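Local structure of protein Bug27 (Bordetella pertussis, 2QPQ) at residues Y133-G137 against N138-Q142; E147-N150 against V151-T155; A180-A184 against S185-P189; D257-Q260 against K261-D265. The protein probably acts as a periplasmic solute-binding protein of the Bug family, closing on a small ligand between two lobes like a Venus flytrap. One frame throughout, in Å; residues are numbered along the deposited sequence.

Interaction 1. Residues Y133-G137 against N138-Q142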
# COMPACT_ATOMS: atom_id res chain seq x y z
N TYR A 133 6.92 -0.74 17.51
CA TYR A 133 7.28 -0.73 16.11
C TYR A 133 6.74 0.52 15.48
O TYR A 133 5.58 0.86 15.68
CB TYR A 133 6.73 -1.98 15.41
CG TYR A 133 5.21 -2.08 15.24
CD1 TYR A 133 4.60 -1.71 14.04
CD2 TYR A 133 4.40 -2.59 16.25
CE1 TYR A 133 3.23 -1.79 13.86
CE2 TYR A 133 2.99 -2.68 16.08
CZ TYR A 133 2.44 -2.30 14.87
OH TYR A 133 1.12 -2.41 14.63
N GLY A 134 7.58 1.20 14.72
CA GLY A 134 7.09 2.32 13.91
C GLY A 134 6.30 1.83 12.70
O GLY A 134 6.45 0.68 12.29
N SER A 135 5.41 2.67 12.16
CA SER A 135 4.82 2.41 10.85
C SER A 135 4.74 3.69 10.07
O SER A 135 5.03 4.74 10.60
CB SER A 135 3.41 1.80 10.98
OG SER A 135 2.47 2.83 11.23
N CYS A 136 4.29 3.59 8.81
CA CYS A 136 4.09 4.69 7.89
C CYS A 136 2.81 5.51 8.23
O CYS A 136 2.54 6.52 7.59
CB CYS A 136 4.04 4.11 6.43
SG CYS A 136 5.67 3.36 6.08
N GLY A 137 2.06 5.11 9.26
CA GLY A 137 0.93 5.90 9.70
C GLY A 137 -0.19 5.07 10.31
O GLY A 137 -0.35 3.88 10.04
N ASN A 138 -0.95 5.72 11.17
CA ASN A 138 -2.12 5.13 11.77
C ASN A 138 -3.12 4.71 10.68
O ASN A 138 -3.53 5.54 9.83
CB ASN A 138 -2.71 6.16 12.71
CG ASN A 138 -3.55 5.55 13.77
OD1 ASN A 138 -3.28 4.45 14.23
ND2 ASN A 138 -4.60 6.24 14.15
N GLY A 139 -3.48 3.42 10.67
CA GLY A 139 -4.45 2.88 9.71
C GLY A 139 -3.82 2.52 8.35
O GLY A 139 -4.51 2.13 7.41
N THR A 140 -2.50 2.64 8.24
CA THR A 140 -1.84 2.24 6.98
C THR A 140 -1.74 0.70 6.90
O THR A 140 -1.83 0.01 7.91
CB THR A 140 -0.40 2.81 6.82
OG1 THR A 140 0.43 2.38 7.93
CG2 THR A 140 -0.42 4.36 6.72
N PRO A 141 -1.54 0.15 5.68
CA PRO A 141 -1.29 -1.26 5.55
C PRO A 141 -0.05 -1.68 6.40
O PRO A 141 0.01 -2.82 6.87
CB PRO A 141 -0.97 -1.41 4.05
CG PRO A 141 -1.80 -0.31 3.42
CD PRO A 141 -1.57 0.82 4.37
N GLN A 142 0.88 -0.76 6.60
CA GLN A 142 2.11 -1.05 7.39
C GLN A 142 1.74 -1.20 8.86
O GLN A 142 2.10 -2.18 9.52
CB GLN A 142 3.16 0.07 7.17
CG GLN A 142 3.79 -0.02 5.78
CD GLN A 142 2.81 0.37 4.66
OE1 GLN A 142 2.05 1.30 4.82
NE2 GLN A 142 2.82 -0.39 3.54

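Interaction 2. Residues E147-N150 against V151-T155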
# COMPACT_ATOMS: atom_id res chain seq x y z
N GLU A 147 -0.10 -5.15 13.36
CA GLU A 147 -1.24 -5.65 14.12
C GLU A 147 -1.64 -7.07 13.72
O GLU A 147 -2.00 -7.88 14.55
CB GLU A 147 -2.40 -4.66 14.02
CG GLU A 147 -2.12 -3.34 14.81
CD GLU A 147 -1.77 -3.62 16.27
OE1 GLU A 147 -2.56 -4.33 16.91
OE2 GLU A 147 -0.70 -3.15 16.79
N LEU A 148 -1.55 -7.38 12.42
CA LEU A 148 -1.85 -8.72 11.96
C LEU A 148 -0.85 -9.71 12.55
O LEU A 148 -1.23 -10.83 12.93
CB LEU A 148 -1.83 -8.79 10.42
CG LEU A 148 -2.15 -10.13 9.75
CD1 LEU A 148 -3.58 -10.60 10.10
CD2 LEU A 148 -1.96 -9.97 8.24
N LEU A 149 0.41 -9.33 12.61
CA LEU A 149 1.38 -10.19 13.25
C LEU A 149 1.03 -10.43 14.73
O LEU A 149 1.12 -11.57 15.21
CB LEU A 149 2.78 -9.62 13.12
CG LEU A 149 3.96 -10.47 13.66
CD1 LEU A 149 4.00 -11.86 13.02
CD2 LEU A 149 5.24 -9.71 13.41
N ASN A 150 0.68 -9.36 15.44
CA ASN A 150 0.26 -9.45 16.86
C ASN A 150 -0.87 -10.45 17.03
O ASN A 150 -0.80 -11.29 17.92
CB ASN A 150 -0.25 -8.11 17.43
CG ASN A 150 0.86 -7.17 17.93
OD1 ASN A 150 0.60 -5.97 18.11
ND2 ASN A 150 2.07 -7.68 18.17
N VAL A 151 -1.90 -10.30 16.22
CA VAL A 151 -3.10 -11.14 16.28
C VAL A 151 -2.74 -12.59 15.90
O VAL A 151 -3.14 -13.53 16.59
CB VAL A 151 -4.25 -10.55 15.39
CG1 VAL A 151 -5.42 -11.52 15.22
CG2 VAL A 151 -4.78 -9.23 15.98
N SER A 152 -1.94 -12.77 14.84
CA SER A 152 -1.63 -14.11 14.31
C SER A 152 -0.59 -14.85 15.12
O SER A 152 -0.64 -16.08 15.27
CB SER A 152 -1.17 -14.00 12.85
OG SER A 152 -2.16 -13.35 12.04
N ALA A 153 0.39 -14.12 15.65
CA ALA A 153 1.48 -14.74 16.39
C ALA A 153 1.24 -14.64 17.90
O ALA A 153 2.07 -15.09 18.71
CB ALA A 153 2.76 -14.08 16.04
N LYS A 154 0.11 -14.03 18.26
CA LYS A 154 -0.26 -13.70 19.64
C LYS A 154 0.84 -12.92 20.38
O LYS A 154 1.29 -13.30 21.46
CB LYS A 154 -0.72 -14.95 20.41
CG LYS A 154 -1.93 -15.62 19.75
CD LYS A 154 -2.31 -16.95 20.44
CE LYS A 154 -1.26 -18.07 20.21
NZ LYS A 154 -1.88 -19.47 20.15
N THR A 155 1.27 -11.80 19.79
CA THR A 155 2.30 -11.00 20.39
C THR A 155 1.71 -9.64 20.80
O THR A 155 0.53 -9.33 20.51
CB THR A 155 3.57 -10.83 19.48
OG1 THR A 155 3.21 -10.31 18.18
CG2 THR A 155 4.29 -12.19 19.29

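Interaction 3. Residues A180-A184 against S185-P189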
# COMPACT_ATOMS: atom_id res chain seq x y z
N ALA A 180 10.58 -0.98 12.77
CA ALA A 180 9.47 -0.38 12.02
C ALA A 180 9.00 -1.30 10.92
O ALA A 180 9.74 -2.14 10.38
CB ALA A 180 9.89 1.02 11.41
N VAL A 181 7.75 -1.08 10.54
CA VAL A 181 7.20 -1.69 9.35
C VAL A 181 6.98 -0.62 8.30
O VAL A 181 6.22 0.33 8.51
CB VAL A 181 5.92 -2.40 9.70
CG1 VAL A 181 5.35 -3.09 8.46
CG2 VAL A 181 6.25 -3.39 10.85
N VAL A 182 7.68 -0.75 7.17
CA VAL A 182 7.57 0.25 6.13
C VAL A 182 7.47 -0.48 4.79
O VAL A 182 7.60 -1.71 4.73
CB VAL A 182 8.76 1.29 6.18
CG1 VAL A 182 8.79 2.02 7.55
CG2 VAL A 182 10.10 0.61 5.93
N THR A 183 7.25 0.24 3.71
CA THR A 183 7.22 -0.41 2.42
C THR A 183 8.63 -0.87 2.08
O THR A 183 9.62 -0.15 2.38
CB THR A 183 6.75 0.54 1.32
OG1 THR A 183 7.67 1.62 1.23
CG2 THR A 183 5.32 1.05 1.58
N ALA A 184 8.72 -2.04 1.45
CA ALA A 184 9.98 -2.51 0.87
C ALA A 184 10.71 -1.47 -0.00
O ALA A 184 11.92 -1.30 0.10
CB ALA A 184 9.75 -3.82 0.10
N SER A 185 9.98 -0.76 -0.84
CA SER A 185 10.54 0.26 -1.72
C SER A 185 11.29 1.39 -0.99
O SER A 185 12.39 1.78 -1.41
CB SER A 185 9.43 0.84 -2.60
OG SER A 185 8.34 1.17 -1.75
N SER A 186 10.69 1.92 0.09
CA SER A 186 11.37 2.90 0.96
C SER A 186 12.64 2.34 1.62
O SER A 186 13.65 3.05 1.73
CB SER A 186 10.44 3.50 2.04
OG SER A 186 9.94 2.54 2.97
N ALA A 187 12.59 1.08 2.04
CA ALA A 187 13.62 0.51 2.91
C ALA A 187 14.80 -0.07 2.14
O ALA A 187 15.93 -0.12 2.66
CB ALA A 187 13.03 -0.57 3.74
N ILE A 188 14.52 -0.54 0.93
CA ILE A 188 15.52 -1.35 0.19
C ILE A 188 16.88 -0.63 0.06
O ILE A 188 17.90 -1.24 0.39
CB ILE A 188 14.97 -1.95 -1.17
CG1 ILE A 188 14.13 -3.20 -0.89
CG2 ILE A 188 16.10 -2.41 -2.09
CD1 ILE A 188 13.33 -3.68 -2.11
N PRO A 189 16.92 0.65 -0.33
CA PRO A 189 18.27 1.27 -0.39
C PRO A 189 19.08 1.19 0.91
O PRO A 189 20.31 1.07 0.86
CB PRO A 189 17.99 2.75 -0.73
CG PRO A 189 16.58 2.81 -1.22
CD PRO A 189 15.86 1.58 -0.76

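Interaction 4. Residues D257-Q260 against K261-D265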
# COMPACT_ATOMS: atom_id res chain seq x y z
N ASP A 257 9.27 -1.39 -21.39
CA ASP A 257 10.53 -1.87 -20.78
C ASP A 257 11.04 -0.88 -19.73
O ASP A 257 11.46 -1.27 -18.63
CB ASP A 257 11.67 -2.00 -21.82
CG ASP A 257 11.47 -3.11 -22.80
OD1 ASP A 257 10.76 -4.10 -22.51
OD2 ASP A 257 12.10 -2.99 -23.88
N ASP A 258 11.03 0.41 -20.07
CA ASP A 258 11.61 1.36 -19.17
C ASP A 258 10.82 1.43 -17.83
O ASP A 258 11.40 1.51 -16.75
CB ASP A 258 11.86 2.71 -19.85
CG ASP A 258 10.60 3.38 -20.32
OD1 ASP A 258 9.52 2.76 -20.31
OD2 ASP A 258 10.70 4.56 -20.71
N VAL A 259 9.50 1.34 -17.94
CA VAL A 259 8.62 1.33 -16.77
C VAL A 259 8.85 0.11 -15.91
O VAL A 259 8.94 0.24 -14.68
CB VAL A 259 7.14 1.41 -17.20
CG1 VAL A 259 6.21 1.11 -16.02
CG2 VAL A 259 6.87 2.79 -17.77
N GLN A 260 8.94 -1.06 -16.54
CA GLN A 260 9.13 -2.33 -15.80
C GLN A 260 10.44 -2.32 -15.00
O GLN A 260 10.49 -2.76 -13.85
CB GLN A 260 9.14 -3.55 -16.74
CG GLN A 260 7.75 -3.95 -17.31
CD GLN A 260 6.81 -4.46 -16.23
OE1 GLN A 260 7.17 -5.32 -15.44
NE2 GLN A 260 5.59 -3.90 -16.19
N LYS A 261 11.49 -1.82 -15.64
CA LYS A 261 12.84 -1.81 -15.02
C LYS A 261 12.85 -0.89 -13.80
O LYS A 261 13.30 -1.29 -12.74
CB LYS A 261 13.90 -1.35 -16.05
CG LYS A 261 15.25 -1.00 -15.43
CD LYS A 261 16.22 -0.40 -16.43
CE LYS A 261 17.56 -0.09 -15.73
NZ LYS A 261 18.10 -1.32 -15.05
N LYS A 262 12.34 0.33 -13.99
CA LYS A 262 12.23 1.32 -12.94
C LYS A 262 11.55 0.74 -11.72
O LYS A 262 12.05 0.90 -10.61
CB LYS A 262 11.44 2.54 -13.41
CG LYS A 262 11.45 3.67 -12.39
CD LYS A 262 10.37 4.68 -12.65
CE LYS A 262 10.00 5.43 -11.37
NZ LYS A 262 10.39 6.86 -11.36
N LEU A 263 10.39 0.12 -11.91
CA LEU A 263 9.65 -0.45 -10.79
C LEU A 263 10.38 -1.60 -10.13
O LEU A 263 10.45 -1.67 -8.91
CB LEU A 263 8.26 -0.91 -11.25
CG LEU A 263 7.11 0.11 -11.20
CD1 LEU A 263 7.46 1.50 -11.63
CD2 LEU A 263 5.91 -0.37 -11.98
N ALA A 264 10.91 -2.51 -10.94
CA ALA A 264 11.59 -3.66 -10.37
C ALA A 264 12.77 -3.19 -9.54
O ALA A 264 13.01 -3.72 -8.46
CB ALA A 264 12.07 -4.62 -11.46
N ASP A 265 13.50 -2.18 -10.05
CA ASP A 265 14.70 -1.67 -9.39
C ASP A 265 14.33 -1.13 -8.01
O ASP A 265 15.15 -1.17 -7.10
CB ASP A 265 15.32 -0.54 -10.19
CG ASP A 265 16.12 -1.03 -11.41
OD1 ASP A 265 16.26 -2.25 -11.64
OD2 ASP A 265 16.60 -0.15 -12.15

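Interaction 1. Residues Y133-G137 against N138-Q142
Thr140 folds back onto Gly137 and gives the carbonyl oxygen of Gly137 two bonds, from OG1 to Gly137 O at 2.7 Å and from the backbone N to Gly137 O at 3.1 Å. The hydroxyl arrives only 16° from the carbonyl plane, whereas the amide approaches from above it. With chi1 at 59°, OG1 lies between the backbone N and the carbonyl carbon, where it can also cap His143 N; Thr140 is thus both the end of a type II turn, Gly137 to Thr140, and the N-cap of helix 141-153. Glycine suits position 137, because a CB there would lie tight against Thr140 CG2 and, at phi 150°, against the preceding carbonyl O. Gly139, at the third position of the turn, has the positive phi that glycine adopts easily. Before the turn, Ser135 OG accepts from Gly137 N in an ST turn, though that hydroxyl is less surely placed. Gln142 bends at chi2 and lays CG 3.9 Å from Cys136 SG, which is locked to Cys165 by a disulfide; Gln142 NE2 bonds to Gln228 OE1 and Ser104 OG. The turn is the strand-to-helix link of a beta-alpha-beta unit, leading from strand 132-135, which runs between strands 158-161 and 180-183, into helix 141-153.

Interaction 2. Residues E147-N150 against V151-T155
The last turns of helix 141-153 and the chain leaving them meet here, with Ser152 folding its hydroxyl back onto the turn before. Leu148 O accepts twice, from Ser152 N and from Ser152 OG, the latter at 2.8 Å, and the two donors come from opposite faces of the carbonyl plane. With OG anti to its own carbonyl carbon (chi1 -57°), serine is short enough to reach the oxygen four residues back. That hydroxyl also lies 3.7 Å from Leu148 CD1. One residue on, Leu149 CD1 meets Ala153 CB at 3.9 Å, and both pack on Met121 of helix 117-123. This helix is the crossover of the beta-alpha-beta unit between strands 132-135 and 158-161. The chain leaves helical angles at Lys154, which has positive phi, on its way to strand 158-161, and Thr155 N then bonds to Asn150 O at 2.8 Å, in the carbonyl plane and on a lone pair. Such a bond, reaching back five residues instead of four, is of the sort that closes helix C-termini. The Asn150 and Thr155 side chains cross at about a right angle, while Val151 brings CG2 within 3.4 Å of Glu147 O and leans on Ile296 of helix 275-296.

Interaction 3. Residues A180-A184 against S185-P189
Thr183 O is gripped by two donors from the first turn of helix 184-192. Ser186 OG comes to it at 2.8 Å, in the carbonyl plane and on a lone pair, while Ala187 N bonds to Thr183 O at 3.2 Å. Serine is apt for this place because its short arm, with chi1 at 63°, swings OG back to the oxygen three residues earlier. Thr183 stands at the N-cap position, and its own hydroxyl shares a hydrogen bond with Ser185 OG at 3.1 Å, in which either group could be the donor; Ser185 OG has a second, weak bond to Tyr268. One step further, Ile188 N meets Ala184 O at 2.8 Å, with Ala187 N adding a weak second bond to that oxygen. Beside this polar cluster lies an apolar one. Val182 CG2 sits 3.8 Å from Ala187 CB and 3.5 Å from Ser186 OG, and the small alanine lets the valine branch come close. On another side Ile188 lays CD1 4.2 Å from Ala184 CB. Pro189, which has no N-H to give to the turn before, kinks the helix just beyond. The axes of strand 180-183 and of helical residues 185-189 make an angle of 105°, so the chain turns sharply at Thr183. Strand 180-183 lies between strands 93-109 and 132-135, with Val182 and Ser186 turned onto helix 165-173 and Ala187 onto Val105 of strand 93-109.

Interaction 4. Residues D257-Q260 against K261-D265
The flat peptide groups of Asp257, Asp258, Val259 and Gln260 each offer a carbonyl oxygen to the amide four residues on. Lys261 N to Asp257 O and Ala264 N to Gln260 O are both 3.0 Å long. Beside the Val259 carbonyl lies the side chain of Leu263, whose CD1 is 3.6 Å from Val259 O. Two flat side-chain ends are held elsewhere: the Gln260 amide gives NE2 to Met254 O and takes Thr270 OG1 at OE1, while the carboxylate of Asp258 forms a salt bridge with Arg256 through OD1, which also accepts weakly from Val259 N at 2.8 Å. An aspartate near the helix start is well placed to pair with the arginine just before the helix, and its bond to Val259 N is a weak addition. The ladder of bonds is that of a regular alpha-helix, residues 257-266, and it is amphipathic. Val259 CG1 and Leu263 CD2, 4.3 Å apart, form the apolar stripe laid on Tyr32 and Leu28 of helix 21-35. Exposed residues such as Lys261 and Asp265 carry charge away from this stripe. Lys261, with CG anti to its backbone N (chi1 167°), extends fully until a bend at the last torsion, which brings NZ to Asp265 OD2 at 3.5 Å in a weak bond that is part of a salt bridge one turn on.

In the fold
Interactions 1 and 3 are closely coupled: strands 132-135 and 180-183 pair through Val181 N and Gly134 O at 2.8 Å, and the centres of the two interactions lie about 12 Å apart. Both are strand-to-helix turns, and both reach towards a bound citrate, probably from crystallisation, about 3 Å from the Gln142 side chain and about 4 Å from that of Thr183; this citrate may mark the ligand pocket. Interaction 2, at the far end of the helix begun in interaction 1, is tied back by a probable hydrogen bond between Tyr133 OH and Glu147 OE2, 2.9 Å. Interaction 4 touches none of the others; its nearest atoms are about 5 Å from interaction 3 and about 23 Å from interaction 2.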